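Local coordinates for tetR-family transcriptional regulator (PDB 2QIB), which probably binds DNA through a helix-turn-helix domain and regulates transcription, as a two-chain regulator of the TetR family, at residues Leu84-Arg87 / Leu88-Met92; Ala176-Glu179 / Thr180-Val183; Asp70-Ala73 / Asp74-Val77; Gly93-Phe96 / Asp97-Glu101. All coordinates share one frame; numbering follows the deposited sequence.

Contact 1 of 4, residues Leu84-Arg87 / Leu88-Met92; sequences LGAR and LLRVM
Ala86 and Arg90 meet one helical turn apart, and the van der Waals side of the contact centres on them. The Arg90 chain bends at chi3 (-71°), which brings its guanidinium back over the turn below. One flat face then lies on the backbone: Ala86 O sits 3.4 Å above the plane of the Arg90 group, over its centre. Arg90 NH1 lies 3.6 Å from Ala86 CB, so the small methyl of alanine suits a site where a broad planar group settles. Arg90 NH2 comes within 3.6 Å of Arg87 CA. Arg90 NE makes a salt bridge to Glu78.

Among the main-chain bonds, Leu88 N reaches Leu84 O at 3.0 Å and Leu89 N reaches Gly85 O at 2.9 Å. Arg90 N to Ala86 O and Val91 N to Arg87 O continue the same i to i+4 ladder. These are the opening turns of helix 84-101, part of the all-helical C-terminal domain of a TetR-type regulator; at its start, Gly85 N is held by Glu211 OE2.

Arg87, extended from CG to NE, crosses Arg90 at a slant and ends at other partners. Arg87 NH2 binds Gly82 O and NH1 binds His139 ND1, while Leu84 CD1 lies 3.7 Å above one face of the Arg87 guanidinium.

Leu88 and Leu89 pack on neighbouring helices, Leu88 on Val183 and Trp156, and Leu89 on Glu179 and Thr180. Val91 CG2 rests 3.5 Å from Arg87 O, while its side chain touches Phe76 in the loop before the helix.

Contact 2 of 4, residues Ala176-Glu179 / Thr180-Val183; sequences AELE and TQLV
Ala176 O and Thr180 share two kinds of link, one direct and one through water. The Thr180 amide donates to this carbonyl at 3.2 Å. Water 1 adds a donor at 2.7 Å from Ala176 O and also bonds Thr180 OG1, while water 2 repeats that bridge weakly. Thr180 chi1 (-72°) holds OG1 beside its own backbone N, on the side where those waters lie; a short polar side chain suits this hydrated flank.

Further along the helix the carbonyls are satisfied by amides: Gln181 N meets Glu177 O at 2.8 Å, Leu182 N meets Leu178 O at 2.8 Å, and Val183 N meets Glu179 O. Leu182 O in turn accepts from Trp156 NE1.

Gln181 runs alongside Leu178, pointing the same way, with NE2 3.8 Å from Leu178 CD2. Gln181 OE1 accepts from water 3 at 2.6 Å. The same water lies 2.7 Å from Glu177 OE2, although further acceptors compete for its two protons. Glu177 OE2 also pairs with Arg148 of the second subunit, and Leu178 packs on Leu151 of that subunit, as expected where TetR-family dimers join through helices of their C-terminal domains. The buried Glu179 is answered by Arg175 within its own chain. Water thus serves both the Thr180 side and the Glu177 and Gln181 side facing the second subunit, where the carboxylate of Glu177 is probably kept ionised by the arginine across the interface.

Contact 3 of 4, residues Asp70-Ala73 / Asp74-Val77; sequences DDLA and DRFV
Asp71 and Arg75 face each other one turn apart near the end of helix 57-75, the long helix that in TetR-family proteins runs from the DNA-binding domain into the C-terminal one. In this i to i+4 salt bridge Arg75 grips the carboxylate side-on: Arg75 NE donates to Asp71 OD1 at 2.8 Å, almost straight at 173°, and Arg75 NH2 to Asp71 OD2 at 3.1 Å. OD1 lies in the guanidinium plane but is met from above the carboxylate plane, in keeping with the 45° between the two, while OD2 is approached on its syn lone pair. Asp71 chi1 (174°) turns the carboxylate out from the helix, where the extended Arg75 chain reaches back to it. Glu101 takes a second hold on Arg75 NH2, and water 5 bridges Asp71 OD1 and, weakly, NH2.

Round the helix, Leu72 lies across Phe76. Leu72 CG is 3.6 Å from Phe76 CZ, and both side chains pack on Val128 of helix 119-140; a leucine and a flat aromatic ring suit this buried face.

On the hydrated side, water 4 joins Asp70 O to Asp74 OD1, each receiving one of its protons.

The backbone tightens at Phe76, whose amide bonds Ala73 O at 3.1 Å and only weakly Leu72 O. That same Leu72 O sits 3.6 Å above the plane of the Phe76 ring, over its centre.

Contact 4 of 4, residues Gly93-Phe96 / Asp97-Glu101; sequences GRYF and DFVDE
Gly93 O takes the amide of Asp97 at 2.9 Å and, from outside the turn, a weak bond from Arg175 NH2. The Asp97 carboxylate lies close to the same oxygen, with CG 3.1 Å from Gly93 O, because chi1 (-79°) holds CG beside the backbone N. Two acceptors so near would repel each other; the salt bridge from Arg175 NH1 to Asp97 OD1 probably offsets this. Glu179 of helix 175-194 packs on Gly93 CA.

The next carbonyls are met by amides four residues on, in what is the second half of helix 84-101, a central helix of the TetR-type C-terminal bundle. Phe98 N reaches Arg94 O, Val99 N reaches Tyr95 O, and Asp100 N reaches Phe96 O, each at 2.9 Å.

Tyr95 and Val99 make the main side-chain contact. One methyl of Val99, CG2, sits over a face of the tyrosine ring, 4.1 Å from its centroid and 27° off the normal, a CH-pi contact. Its closest ring atom is Tyr95 CE1 at 3.7 Å. Branching at CB makes this possible: CG2 turns back toward the preceding turn, 3.3 Å from Tyr95 O.

The faces of the helix divide among its neighbours. Tyr95 and Val99 pack on Ala164 of helix 147-168, where Tyr95 OH bonds Ala160 O. Phe96 meets Trp167 edge-to-face, while Phe98 packs on Leu72 of helix 57-75. The polar ends of Arg94 and Asp100 find Glu78 and Arg171 respectively.

Along the chain the order is contact 3, contact 1, contact 4, contact 2. Contacts 1 and 4 divide helix 84-101 between them, their centres about 14 Å apart. Contact 3, on the preceding helix 57-75, lies about 11 Å from contact 4, centre to centre, and joins it through polar bonds; it reaches contact 1 by packing of Phe76 on Val91. Contact 2, on helix 175-194, packs on both halves of helix 84-101, whereas contacts 2 and 3 stay about 10 Å apart at their nearest atoms. Helix 84-101 thus lies between the helix leading from the probable DNA-binding domain and one that meets the second subunit.

Contact 1 of 4, residues Leu84-Arg87 / Leu88-Met92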
loop_
_atom_site.group_PDB
_atom_site.type_symbol
_atom_site.label_atom_id
_atom_site.label_comp_id
_atom_site.label_asym_id
_atom_site.label_seq_id
_atom_site.Cartn_x
_atom_site.Cartn_y
_atom_site.Cartn_z
ATOM N N LEU A 84 -9.382 12.316 -18.734
ATOM C CA LEU A 84 -8.639 11.205 -18.120
ATOM C C LEU A 84 -9.312 10.693 -16.856
ATOM O O LEU A 84 -9.302 9.494 -16.598
ATOM C CB LEU A 84 -7.191 11.602 -17.848
ATOM C CG LEU A 84 -6.255 11.410 -19.042
ATOM C CD1 LEU A 84 -6.535 12.447 -20.124
ATOM C CD2 LEU A 84 -4.778 11.414 -18.627
ATOM N N GLY A 85 -9.890 11.601 -16.072
ATOM C CA GLY A 85 -10.527 11.209 -14.805
ATOM C C GLY A 85 -11.614 10.172 -15.044
ATOM O O GLY A 85 -11.689 9.161 -14.338
ATOM N N ALA A 86 -12.449 10.413 -16.062
ATOM C CA ALA A 86 -13.520 9.472 -16.395
ATOM C C ALA A 86 -13.001 8.096 -16.829
ATOM O O ALA A 86 -13.643 7.083 -16.538
ATOM C CB ALA A 86 -14.439 10.078 -17.503
ATOM N N ARG A 87 -11.882 8.064 -17.545
ATOM C CA ARG A 87 -11.256 6.795 -17.935
ATOM C C ARG A 87 -10.865 6.040 -16.675
ATOM O O ARG A 87 -11.134 4.834 -16.530
ATOM C CB ARG A 87 -9.974 7.056 -18.710
ATOM C CG ARG A 87 -10.134 7.993 -19.939
ATOM C CD ARG A 87 -8.816 8.079 -20.688
ATOM N NE ARG A 87 -8.807 9.232 -21.590
ATOM C CZ ARG A 87 -7.739 9.602 -22.288
ATOM N NH1 ARG A 87 -6.609 8.904 -22.210
ATOM N NH2 ARG A 87 -7.813 10.656 -23.093
ATOM N N LEU A 88 -10.168 6.736 -15.775
ATOM C CA LEU A 88 -9.763 6.079 -14.520
ATOM C C LEU A 88 -10.974 5.597 -13.706
ATOM O O LEU A 88 -10.941 4.489 -13.135
ATOM C CB LEU A 88 -8.863 7.000 -13.695
ATOM C CG LEU A 88 -8.298 6.390 -12.396
ATOM C CD1 LEU A 88 -7.458 5.133 -12.676
ATOM C CD2 LEU A 88 -7.422 7.449 -11.716
ATOM N N LEU A 89 -12.040 6.399 -13.652
ATOM C CA LEU A 89 -13.240 5.988 -12.923
ATOM C C LEU A 89 -13.796 4.694 -13.506
ATOM O O LEU A 89 -14.198 3.801 -12.755
ATOM C CB LEU A 89 -14.313 7.094 -12.929
ATOM C CG LEU A 89 -15.531 6.788 -12.053
ATOM C CD1 LEU A 89 -15.130 6.510 -10.582
ATOM C CD2 LEU A 89 -16.568 7.928 -12.162
ATOM N N ARG A 90 -13.800 4.574 -14.836
ATOM C CA ARG A 90 -14.300 3.333 -15.462
ATOM C C ARG A 90 -13.471 2.114 -15.055
ATOM O O ARG A 90 -14.005 1.034 -14.710
ATOM C CB ARG A 90 -14.368 3.476 -16.988
ATOM C CG ARG A 90 -15.565 4.351 -17.362
ATOM C CD ARG A 90 -15.793 4.400 -18.880
ATOM N NE ARG A 90 -14.758 5.161 -19.572
ATOM C CZ ARG A 90 -14.783 6.478 -19.785
ATOM N NH1 ARG A 90 -15.784 7.235 -19.322
ATOM N NH2 ARG A 90 -13.774 7.035 -20.437
ATOM N N VAL A 91 -12.144 2.295 -15.075
ATOM C CA VAL A 91 -11.270 1.208 -14.634
ATOM C C VAL A 91 -11.515 0.914 -13.132
ATOM O O VAL A 91 -11.547 -0.250 -12.708
ATOM C CB VAL A 91 -9.786 1.552 -14.832
ATOM C CG1 VAL A 91 -8.907 0.403 -14.273
ATOM C CG2 VAL A 91 -9.491 1.790 -16.311
HETATM N N MSE A 92 -11.660 1.950 -12.308
HETATM C CA MSE A 92 -11.953 1.701 -10.872
HETATM C C MSE A 92 -13.236 0.862 -10.662
HETATM O O MSE A 92 -13.289 0.036 -9.766
HETATM C CB MSE A 92 -12.052 3.005 -10.077
HETATM C CG MSE A 92 -10.739 3.793 -9.950
HETATM SE SE MSE A 92 -9.410 2.751 -8.955
HETATM C CE MSE A 92 -8.550 1.804 -10.454
#

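Contact 2 of 4, residues Ala176-Glu179 / Thr180-Val183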
loop_
_atom_site.group_PDB
_atom_site.type_symbol
_atom_site.label_atom_id
_atom_site.label_comp_id
_atom_site.label_asym_id
_atom_site.label_seq_id
_atom_site.Cartn_x
_atom_site.Cartn_y
_atom_site.Cartn_z
ATOM N N ALA A 176 -18.975 2.986 -4.640
ATOM C CA ALA A 176 -19.021 4.118 -5.586
ATOM C C ALA A 176 -18.266 5.308 -5.008
ATOM O O ALA A 176 -17.596 6.050 -5.754
ATOM C CB ALA A 176 -20.466 4.508 -5.927
ATOM N N GLU A 177 -18.438 5.554 -3.710
ATOM C CA GLU A 177 -17.706 6.636 -3.038
ATOM C C GLU A 177 -16.193 6.411 -3.124
ATOM O O GLU A 177 -15.422 7.344 -3.400
ATOM C CB GLU A 177 -18.149 6.771 -1.589
ATOM C CG GLU A 177 -17.397 7.844 -0.847
ATOM C CD GLU A 177 -17.962 8.097 0.536
ATOM O OE1 GLU A 177 -19.175 7.825 0.753
ATOM O OE2 GLU A 177 -17.205 8.582 1.406
ATOM N N LEU A 178 -15.772 5.168 -2.913
ATOM C CA LEU A 178 -14.316 4.854 -2.904
ATOM C C LEU A 178 -13.679 4.940 -4.303
ATOM O O LEU A 178 -12.501 5.315 -4.449
ATOM C CB LEU A 178 -14.068 3.521 -2.229
ATOM C CG LEU A 178 -14.385 3.587 -0.712
ATOM C CD1 LEU A 178 -14.063 2.208 -0.076
ATOM C CD2 LEU A 178 -13.716 4.723 0.121
ATOM N N GLU A 179 -14.451 4.535 -5.310
ATOM C CA GLU A 179 -13.997 4.612 -6.694
ATOM C C GLU A 179 -13.734 6.082 -7.025
ATOM O O GLU A 179 -12.626 6.403 -7.496
ATOM C CB GLU A 179 -15.050 4.020 -7.647
ATOM C CG GLU A 179 -15.160 2.486 -7.508
ATOM C CD GLU A 179 -16.400 1.963 -8.173
ATOM O OE1 GLU A 179 -17.018 2.692 -8.960
ATOM O OE2 GLU A 179 -16.769 0.833 -7.884
ATOM N N THR A 180 -14.709 6.971 -6.742
ATOM C CA THR A 180 -14.530 8.420 -6.983
ATOM C C THR A 180 -13.398 8.973 -6.135
ATOM O O THR A 180 -12.569 9.780 -6.603
ATOM C CB THR A 180 -15.854 9.168 -6.725
ATOM O OG1 THR A 180 -16.732 8.826 -7.817
ATOM C CG2 THR A 180 -15.631 10.666 -6.723
ATOM N N GLN A 181 -13.362 8.540 -4.882
ATOM C CA GLN A 181 -12.274 8.952 -3.982
ATOM C C GLN A 181 -10.895 8.629 -4.532
ATOM O O GLN A 181 -10.009 9.496 -4.489
ATOM C CB GLN A 181 -12.461 8.281 -2.635
ATOM C CG GLN A 181 -11.392 8.730 -1.563
ATOM C CD GLN A 181 -11.889 8.507 -0.173
ATOM O OE1 GLN A 181 -12.781 9.229 0.280
ATOM N NE2 GLN A 181 -11.274 7.564 0.553
ATOM N N LEU A 182 -10.708 7.428 -5.070
ATOM C CA LEU A 182 -9.393 7.047 -5.612
ATOM C C LEU A 182 -9.003 7.906 -6.843
ATOM O O LEU A 182 -7.808 8.246 -7.015
ATOM C CB LEU A 182 -9.360 5.564 -5.977
ATOM C CG LEU A 182 -9.143 4.724 -4.710
ATOM C CD1 LEU A 182 -9.441 3.269 -5.011
ATOM C CD2 LEU A 182 -7.708 4.873 -4.072
ATOM N N VAL A 183 -9.997 8.262 -7.661
ATOM C CA VAL A 183 -9.753 9.158 -8.794
ATOM C C VAL A 183 -9.324 10.549 -8.302
ATOM O O VAL A 183 -8.287 11.086 -8.757
ATOM C CB VAL A 183 -10.981 9.252 -9.737
ATOM C CG1 VAL A 183 -10.693 10.265 -10.881
ATOM C CG2 VAL A 183 -11.272 7.859 -10.275
HETATM O O HOH W 1 -18.304 6.128 -8.385
HETATM O O HOH W 2 -19.148 8.956 -5.685
HETATM O O HOH W 3 -14.573 8.763 2.145
#

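Contact 3 of 4, residues Asp70-Ala73 / Asp74-Val77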
loop_
_atom_site.group_PDB
_atom_site.type_symbol
_atom_site.label_atom_id
_atom_site.label_comp_id
_atom_site.label_asym_id
_atom_site.label_seq_id
_atom_site.Cartn_x
_atom_site.Cartn_y
_atom_site.Cartn_z
ATOM N N ASP A 70 -4.297 -12.399 -14.763
ATOM C CA ASP A 70 -4.548 -12.048 -16.159
ATOM C C ASP A 70 -5.852 -11.298 -16.351
ATOM O O ASP A 70 -5.917 -10.333 -17.136
ATOM C CB ASP A 70 -4.541 -13.301 -17.054
ATOM C CG ASP A 70 -3.146 -13.882 -17.209
ATOM O OD1 ASP A 70 -2.180 -13.161 -16.913
ATOM O OD2 ASP A 70 -3.007 -15.062 -17.596
ATOM N N ASP A 71 -6.882 -11.754 -15.645
ATOM C CA ASP A 71 -8.196 -11.115 -15.685
ATOM C C ASP A 71 -8.067 -9.644 -15.223
ATOM O O ASP A 71 -8.443 -8.701 -15.977
ATOM C CB ASP A 71 -9.157 -11.937 -14.816
ATOM C CG ASP A 71 -10.545 -11.298 -14.642
ATOM O OD1 ASP A 71 -10.901 -10.296 -15.300
ATOM O OD2 ASP A 71 -11.305 -11.828 -13.797
ATOM N N LEU A 72 -7.539 -9.430 -14.018
ATOM C CA LEU A 72 -7.438 -8.039 -13.489
ATOM C C LEU A 72 -6.575 -7.174 -14.398
ATOM O O LEU A 72 -6.933 -6.040 -14.706
ATOM C CB LEU A 72 -6.891 -8.012 -12.068
ATOM C CG LEU A 72 -6.828 -6.619 -11.413
ATOM C CD1 LEU A 72 -8.192 -5.881 -11.550
ATOM C CD2 LEU A 72 -6.394 -6.740 -9.953
ATOM N N ALA A 73 -5.411 -7.673 -14.792
ATOM C CA ALA A 73 -4.578 -6.878 -15.701
ATOM C C ALA A 73 -5.348 -6.435 -16.983
ATOM O O ALA A 73 -5.188 -5.292 -17.461
ATOM C CB ALA A 73 -3.340 -7.654 -16.077
ATOM N N ASP A 74 -6.148 -7.338 -17.554
ATOM C CA ASP A 74 -6.915 -7.025 -18.753
ATOM C C ASP A 74 -7.969 -5.974 -18.462
ATOM O O ASP A 74 -8.272 -5.137 -19.325
ATOM C CB ASP A 74 -7.614 -8.264 -19.324
ATOM C CG ASP A 74 -6.657 -9.164 -20.080
ATOM O OD1 ASP A 74 -5.487 -8.746 -20.321
ATOM O OD2 ASP A 74 -7.079 -10.288 -20.440
ATOM N N ARG A 75 -8.483 -5.983 -17.232
ATOM C CA ARG A 75 -9.482 -4.994 -16.824
ATOM C C ARG A 75 -8.912 -3.588 -16.789
ATOM O O ARG A 75 -9.667 -2.631 -16.838
ATOM C CB ARG A 75 -10.120 -5.348 -15.472
ATOM C CG ARG A 75 -11.046 -6.591 -15.546
ATOM C CD ARG A 75 -11.684 -6.845 -14.183
ATOM N NE ARG A 75 -12.226 -8.196 -14.108
ATOM C CZ ARG A 75 -13.320 -8.548 -13.435
ATOM N NH1 ARG A 75 -14.071 -7.639 -12.803
ATOM N NH2 ARG A 75 -13.669 -9.834 -13.408
ATOM N N PHE A 76 -7.586 -3.463 -16.702
ATOM C CA PHE A 76 -6.937 -2.126 -16.698
ATOM C C PHE A 76 -6.931 -1.425 -18.065
ATOM O O PHE A 76 -6.640 -0.223 -18.149
ATOM C CB PHE A 76 -5.488 -2.222 -16.206
ATOM C CG PHE A 76 -5.345 -2.698 -14.779
ATOM C CD1 PHE A 76 -6.347 -2.517 -13.836
ATOM C CD2 PHE A 76 -4.168 -3.319 -14.393
ATOM C CE1 PHE A 76 -6.164 -2.930 -12.508
ATOM C CE2 PHE A 76 -3.983 -3.748 -13.078
ATOM C CZ PHE A 76 -4.989 -3.555 -12.146
ATOM N N VAL A 77 -7.224 -2.174 -19.131
ATOM C CA VAL A 77 -7.104 -1.640 -20.478
ATOM C C VAL A 77 -8.340 -0.803 -20.755
ATOM O O VAL A 77 -9.457 -1.293 -20.603
ATOM C CB VAL A 77 -6.941 -2.762 -21.535
ATOM C CG1 VAL A 77 -6.877 -2.137 -22.938
ATOM C CG2 VAL A 77 -5.665 -3.572 -21.243
HETATM O O HOH W 4 -3.543 -10.200 -19.017
HETATM O O HOH W 5 -13.402 -11.155 -16.207
#

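Contact 4 of 4, residues Gly93-Phe96 / Asp97-Glu101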
loop_
_atom_site.group_PDB
_atom_site.type_symbol
_atom_site.label_atom_id
_atom_site.label_comp_id
_atom_site.label_asym_id
_atom_site.label_seq_id
_atom_site.Cartn_x
_atom_site.Cartn_y
_atom_site.Cartn_z
ATOM N N GLY A 93 -14.258 1.073 -11.496
ATOM C CA GLY A 93 -15.485 0.232 -11.423
ATOM C C GLY A 93 -15.156 -1.231 -11.635
ATOM O O GLY A 93 -15.627 -2.107 -10.893
ATOM N N ARG A 94 -14.375 -1.503 -12.673
ATOM C CA ARG A 94 -13.972 -2.885 -12.983
ATOM C C ARG A 94 -13.055 -3.474 -11.888
ATOM O O ARG A 94 -13.167 -4.664 -11.537
ATOM C CB ARG A 94 -13.296 -2.934 -14.345
ATOM C CG ARG A 94 -14.294 -2.597 -15.513
ATOM C CD ARG A 94 -13.754 -3.083 -16.863
ATOM N NE ARG A 94 -12.564 -2.347 -17.282
ATOM C CZ ARG A 94 -12.559 -1.176 -17.928
ATOM N NH1 ARG A 94 -13.696 -0.506 -18.214
ATOM N NH2 ARG A 94 -11.401 -0.651 -18.269
ATOM N N TYR A 95 -12.188 -2.621 -11.340
ATOM C CA TYR A 95 -11.301 -3.009 -10.261
ATOM C C TYR A 95 -12.096 -3.425 -9.025
ATOM O O TYR A 95 -11.905 -4.527 -8.508
ATOM C CB TYR A 95 -10.314 -1.873 -9.968
ATOM C CG TYR A 95 -9.477 -2.069 -8.708
ATOM C CD1 TYR A 95 -8.691 -3.220 -8.524
ATOM C CD2 TYR A 95 -9.445 -1.080 -7.713
ATOM C CE1 TYR A 95 -7.868 -3.361 -7.369
ATOM C CE2 TYR A 95 -8.632 -1.208 -6.566
ATOM C CZ TYR A 95 -7.862 -2.354 -6.393
ATOM O OH TYR A 95 -7.054 -2.519 -5.294
ATOM N N PHE A 96 -13.067 -2.608 -8.605
ATOM C CA PHE A 96 -13.904 -2.997 -7.474
ATOM C C PHE A 96 -14.805 -4.203 -7.757
ATOM O O PHE A 96 -15.068 -5.009 -6.852
ATOM C CB PHE A 96 -14.690 -1.795 -6.937
ATOM C CG PHE A 96 -13.859 -0.954 -5.954
ATOM C CD1 PHE A 96 -12.891 -0.069 -6.421
ATOM C CD2 PHE A 96 -14.045 -1.087 -4.597
ATOM C CE1 PHE A 96 -12.118 0.685 -5.532
ATOM C CE2 PHE A 96 -13.267 -0.335 -3.667
ATOM C CZ PHE A 96 -12.318 0.557 -4.145
ATOM N N ASP A 97 -15.251 -4.334 -9.006
ATOM C CA ASP A 97 -16.031 -5.542 -9.404
ATOM C C ASP A 97 -15.138 -6.755 -9.133
ATOM O O ASP A 97 -15.564 -7.746 -8.514
ATOM C CB ASP A 97 -16.325 -5.497 -10.913
ATOM C CG ASP A 97 -17.482 -4.570 -11.278
ATOM O OD1 ASP A 97 -18.197 -4.060 -10.379
ATOM O OD2 ASP A 97 -17.661 -4.347 -12.505
ATOM N N PHE A 98 -13.899 -6.668 -9.596
ATOM C CA PHE A 98 -12.944 -7.772 -9.414
ATOM C C PHE A 98 -12.731 -8.101 -7.948
ATOM O O PHE A 98 -12.774 -9.259 -7.530
ATOM C CB PHE A 98 -11.602 -7.422 -10.067
ATOM C CG PHE A 98 -10.585 -8.538 -9.958
ATOM C CD1 PHE A 98 -10.505 -9.523 -10.953
ATOM C CD2 PHE A 98 -9.734 -8.606 -8.863
ATOM C CE1 PHE A 98 -9.581 -10.568 -10.835
ATOM C CE2 PHE A 98 -8.798 -9.642 -8.737
ATOM C CZ PHE A 98 -8.717 -10.612 -9.716
ATOM N N VAL A 99 -12.446 -7.066 -7.155
ATOM C CA VAL A 99 -12.167 -7.214 -5.703
ATOM C C VAL A 99 -13.373 -7.842 -4.987
ATOM O O VAL A 99 -13.224 -8.771 -4.180
ATOM C CB VAL A 99 -11.773 -5.855 -5.064
ATOM C CG1 VAL A 99 -11.658 -5.987 -3.556
ATOM C CG2 VAL A 99 -10.424 -5.375 -5.664
ATOM N N ASP A 100 -14.568 -7.368 -5.319
ATOM C CA ASP A 100 -15.795 -7.962 -4.790
ATOM C C ASP A 100 -15.854 -9.464 -5.099
ATOM O O ASP A 100 -15.988 -10.285 -4.191
ATOM C CB ASP A 100 -16.999 -7.261 -5.421
ATOM C CG ASP A 100 -18.346 -7.716 -4.822
ATOM O OD1 ASP A 100 -18.386 -8.502 -3.847
ATOM O OD2 ASP A 100 -19.373 -7.288 -5.367
ATOM N N GLU A 101 -15.701 -9.790 -6.375
ATOM C CA GLU A 101 -15.841 -11.172 -6.900
ATOM C C GLU A 101 -14.855 -12.125 -6.228
ATOM O O GLU A 101 -15.144 -13.331 -6.076
ATOM C CB GLU A 101 -15.561 -11.183 -8.410
ATOM C CG GLU A 101 -16.655 -10.554 -9.269
ATOM C CD GLU A 101 -16.166 -10.206 -10.691
ATOM O OE1 GLU A 101 -15.161 -10.800 -11.188
ATOM O OE2 GLU A 101 -16.795 -9.316 -11.320
#